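Endoglucanase (Ganoderma lucidum, PDB 5D8Z) probably hydrolyses internal beta-1,4-glucosidic bonds of cellulose-like glucans as a glycoside hydrolase of family 5. Local coordinates at residues A[168-171]-A[172-175]; A[79-82]-A[83-87]. All coordinates share one frame; numbering follows the deposited sequence.

Interaction 1 (A[168-171]-A[172-175]); sequences VPDI and NLWA
D170 and L173 meet where a loop turns into helix 171-187, the helix that follows the fourth strand of the family 5 barrel. D170 is the N-cap of this helix. The first regular helical bonds start here. W174 N donates to D170 O at 3.2 Å, in the carbonyl plane, with an N-H...O angle of 164°. A175 N donates to I171 O at 2.8 Å, tilted 24° from that carbonyl's plane. L173 N also reaches D170 O, but weakly.

The D170 side chain adds the capping bond. Its CG is anti to the backbone N (chi1 174°), which brings OD1 near the amides opening the helix. OD1 then accepts from L173 N at 2.5 Å, nearly along its own C-O axis. An acceptor here suits the amides at the start of a helix. The carboxylate would also be favoured by the positive end of the helix dipole. The L173 side chain crosses that of D170 at about a right angle, and its CD1 lies 3.8 Å from D170 CB.

V168 and I171 meet W174. V168 CG1 approaches W174 CB at 4.2 Å. The indole NE1 is hydrogen-bonded to P198 O, at the end of the fifth strand, 194-198. I171 and A175 rest on A216 of helix 213-218. I171 CD1, the tip of its side chain, lies 3.8 Å from W174 CD1, oblique to the indole.

Interaction 2 (A[79-82]-A[83-87]); sequences VGWQ and FITDG
The W81 indole meets T85 at its edge. T85 CG2 lies near the ring plane, 3.7 Å from W81 CD1, and the two side chains cross at a slant. The ring of F125 packs edge-to-face with W81, and W81 NE1 is bonded to G90 O. The F83 ring meets V79, with F83 CD2 3.7 Å from V79 CG2. F32 touches the same phenyl ring, the two planes at about 60°.

V79 spans two residues of the next turn. Its CG2 is anti to the backbone N and goes to F83. Its CG1 (chi1 65°) goes to I84, 4.0 Å from I84 CD1. Both meetings are at about a right angle.

The backbone is a short helix, 81-85, with G80 at its N-cap. I84 N donates to G80 O at 3.1 Å, in the carbonyl plane. T85 N donates to W81 O at 3.0 Å. The helix then closes in a Schellman motif. G87 N reaches back to Q82 O at 3.0 Å, while D86 N to F83 O is a weak bond. D86 takes the positive phi of this turn (49°), and G87 has a positive phi as well.

The unit runs on from strand 74-79, the second of the barrel, at whose end V79 lies. W81, I84 and T85 lean on L143 of helix 137-149. V79 touches Y101 and F83 touches E100, both of helix 95-110.

How the interactions relate
Both contacts lie at or beyond the C-terminal ends of strands of the same eight-stranded barrel: interaction 2 at strand 74-79, interaction 1 in the loop and helix after strand 157-160. One contact opens a helix and the other holds both ends of one. Their centres are 23 Å apart. Their nearest atoms are about 8 Å apart, so they do not touch. Neither segment pair contributes a residue to the glycan pocket. Interaction 1 follows E164, a pocket residue, closely in sequence. The V168 side chain is about 13 Å from a bound glucose unit.

Interaction 1 (A[168-171]-A[172-175])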
loop_
_atom_site.group_PDB
_atom_site.type_symbol
_atom_site.label_atom_id
_atom_site.label_comp_id
_atom_site.label_asym_id
_atom_site.label_seq_id
_atom_site.Cartn_x
_atom_site.Cartn_y
_atom_site.Cartn_z
ATOM N N VAL A 168 -0.646 0.861 18.362
ATOM C CA VAL A 168 0.711 1.190 18.773
ATOM C C VAL A 168 0.667 2.133 19.954
ATOM O O VAL A 168 -0.012 3.153 19.899
ATOM C CB VAL A 168 1.437 1.930 17.638
ATOM C CG1 VAL A 168 2.832 2.403 18.051
ATOM C CG2 VAL A 168 1.491 1.032 16.413
ATOM N N PRO A 169 1.396 1.829 21.028
ATOM C CA PRO A 169 1.237 2.724 22.195
ATOM C C PRO A 169 1.914 4.112 22.116
ATOM O O PRO A 169 1.375 5.033 22.682
ATOM C CB PRO A 169 1.775 1.901 23.359
ATOM C CG PRO A 169 2.615 0.847 22.737
ATOM C CD PRO A 169 2.087 0.578 21.365
ATOM N N ASP A 170 3.050 4.279 21.436
ATOM C CA ASP A 170 3.679 5.599 21.344
ATOM C C ASP A 170 4.048 5.953 19.915
ATOM O O ASP A 170 5.054 5.482 19.376
ATOM C CB ASP A 170 4.923 5.708 22.224
ATOM C CG ASP A 170 5.675 7.039 22.027
ATOM O OD1 ASP A 170 6.117 7.332 20.898
ATOM O OD2 ASP A 170 5.840 7.802 23.000
ATOM N N ILE A 171 3.269 6.846 19.336
ATOM C CA ILE A 171 3.449 7.213 17.962
ATOM C C ILE A 171 4.771 7.909 17.621
ATOM O O ILE A 171 5.271 7.800 16.495
ATOM C CB ILE A 171 2.297 8.111 17.522
ATOM C CG1 ILE A 171 2.292 8.238 16.002
ATOM C CG2 ILE A 171 2.403 9.475 18.188
ATOM C CD1 ILE A 171 1.977 6.941 15.303
ATOM N N ASN A 172 5.344 8.639 18.557
ATOM C CA ASN A 172 6.620 9.288 18.267
ATOM C C ASN A 172 7.774 8.330 18.173
ATOM O O ASN A 172 8.717 8.607 17.461
ATOM C CB ASN A 172 6.939 10.368 19.300
ATOM C CG ASN A 172 5.963 11.532 19.222
ATOM O OD1 ASN A 172 5.926 12.271 18.203
ATOM N ND2 ASN A 172 5.150 11.701 20.286
ATOM N N LEU A 173 7.708 7.225 18.919
ATOM C CA LEU A 173 8.687 6.156 18.801
ATOM C C LEU A 173 8.504 5.471 17.467
ATOM O O LEU A 173 9.487 5.135 16.806
ATOM C CB LEU A 173 8.546 5.143 19.925
ATOM C CG LEU A 173 9.009 5.686 21.275
ATOM C CD1 LEU A 173 8.619 4.733 22.399
ATOM C CD2 LEU A 173 10.506 5.943 21.280
ATOM N N TRP A 174 7.253 5.281 17.065
ATOM C CA TRP A 174 6.977 4.780 15.726
ATOM C C TRP A 174 7.513 5.699 14.611
ATOM O O TRP A 174 8.135 5.245 13.660
ATOM C CB TRP A 174 5.472 4.551 15.514
ATOM C CG TRP A 174 5.159 4.195 14.099
ATOM C CD1 TRP A 174 4.388 4.902 13.229
ATOM C CD2 TRP A 174 5.649 3.072 13.368
ATOM N NE1 TRP A 174 4.343 4.278 12.001
ATOM C CE2 TRP A 174 5.124 3.157 12.058
ATOM C CE3 TRP A 174 6.479 2.002 13.683
ATOM C CZ2 TRP A 174 5.399 2.210 11.080
ATOM C CZ3 TRP A 174 6.767 1.069 12.684
ATOM C CH2 TRP A 174 6.219 1.177 11.414
ATOM N N ALA A 175 7.261 6.988 14.710
ATOM C CA ALA A 175 7.860 7.897 13.770
ATOM C C ALA A 175 9.396 7.774 13.749
ATOM O O ALA A 175 10.014 7.880 12.686
ATOM C CB ALA A 175 7.409 9.312 14.083
#

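Interaction 2 (A[79-82]-A[83-87])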
loop_
_atom_site.group_PDB
_atom_site.type_symbol
_atom_site.label_atom_id
_atom_site.label_comp_id
_atom_site.label_asym_id
_atom_site.label_seq_id
_atom_site.Cartn_x
_atom_site.Cartn_y
_atom_site.Cartn_z
ATOM N N VAL A 79 3.847 -7.822 0.525
ATOM C CA VAL A 79 4.640 -8.982 0.900
ATOM C C VAL A 79 5.088 -8.900 2.343
ATOM O O VAL A 79 5.356 -7.843 2.818
ATOM C CB VAL A 79 5.873 -9.126 -0.005
ATOM C CG1 VAL A 79 6.833 -7.969 0.172
ATOM C CG2 VAL A 79 6.571 -10.441 0.287
ATOM N N GLY A 80 5.211 -10.033 3.014
ATOM C CA GLY A 80 5.652 -10.087 4.394
ATOM C C GLY A 80 7.149 -10.167 4.621
ATOM O O GLY A 80 7.888 -10.775 3.869
ATOM N N TRP A 81 7.570 -9.573 5.725
ATOM C CA TRP A 81 8.950 -9.590 6.190
ATOM C C TRP A 81 9.488 -11.013 6.246
ATOM O O TRP A 81 10.572 -11.317 5.747
ATOM C CB TRP A 81 8.986 -8.958 7.584
ATOM C CG TRP A 81 10.332 -8.545 8.057
ATOM C CD1 TRP A 81 11.527 -8.925 7.555
ATOM C CD2 TRP A 81 10.612 -7.691 9.166
ATOM N NE1 TRP A 81 12.536 -8.367 8.294
ATOM C CE2 TRP A 81 11.999 -7.602 9.282
ATOM C CE3 TRP A 81 9.820 -6.970 10.037
ATOM C CZ2 TRP A 81 12.621 -6.827 10.232
ATOM C CZ3 TRP A 81 10.422 -6.197 10.994
ATOM C CH2 TRP A 81 11.819 -6.128 11.097
ATOM N N GLN A 82 8.707 -11.888 6.855
ATOM C CA GLN A 82 9.092 -13.262 6.963
ATOM C C GLN A 82 9.378 -13.870 5.580
ATOM O O GLN A 82 10.397 -14.473 5.341
ATOM C CB GLN A 82 8.020 -13.991 7.710
ATOM C CG GLN A 82 8.037 -13.704 9.203
ATOM C CD GLN A 82 7.112 -12.590 9.666
ATOM O OE1 GLN A 82 6.825 -11.637 8.938
ATOM N NE2 GLN A 82 6.653 -12.699 10.914
ATOM N N PHE A 83 8.535 -13.642 4.624
ATOM C CA PHE A 83 8.822 -14.159 3.312
ATOM C C PHE A 83 10.153 -13.628 2.758
ATOM O O PHE A 83 10.958 -14.363 2.168
ATOM C CB PHE A 83 7.660 -13.813 2.381
ATOM C CG PHE A 83 7.772 -14.431 1.034
ATOM C CD1 PHE A 83 7.376 -15.733 0.831
ATOM C CD2 PHE A 83 8.280 -13.702 -0.035
ATOM C CE1 PHE A 83 7.470 -16.308 -0.412
ATOM C CE2 PHE A 83 8.403 -14.269 -1.287
ATOM C CZ PHE A 83 7.999 -15.577 -1.477
ATOM N N ILE A 84 10.393 -12.347 2.941
ATOM C CA ILE A 84 11.565 -11.734 2.345
ATOM C C ILE A 84 12.805 -12.344 2.901
ATOM O O ILE A 84 13.787 -12.510 2.177
ATOM C CB ILE A 84 11.624 -10.243 2.644
ATOM C CG1 ILE A 84 10.564 -9.541 1.828
ATOM C CG2 ILE A 84 12.989 -9.691 2.284
ATOM C CD1 ILE A 84 10.237 -8.163 2.316
ATOM N N THR A 85 12.775 -12.649 4.192
ATOM C CA THR A 85 13.955 -13.133 4.891
ATOM C C THR A 85 13.907 -14.616 5.316
ATOM O O THR A 85 14.793 -15.089 6.034
ATOM C CB THR A 85 14.122 -12.308 6.165
ATOM O OG1 THR A 85 12.998 -12.565 7.031
ATOM C CG2 THR A 85 14.217 -10.831 5.809
ATOM N N ASP A 86 12.868 -15.330 4.897
ATOM C CA ASP A 86 12.560 -16.670 5.411
ATOM C C ASP A 86 12.570 -16.773 6.947
ATOM O O ASP A 86 13.403 -17.467 7.540
ATOM C CB ASP A 86 13.463 -17.746 4.780
ATOM C CG ASP A 86 12.907 -19.171 4.962
ATOM O OD1 ASP A 86 11.716 -19.438 4.632
ATOM O OD2 ASP A 86 13.672 -20.036 5.434
ATOM N N GLY A 87 11.646 -16.066 7.584
ATOM C CA GLY A 87 11.439 -16.232 8.995
ATOM C C GLY A 87 12.207 -15.362 9.963
ATOM O O GLY A 87 11.865 -15.368 11.120
#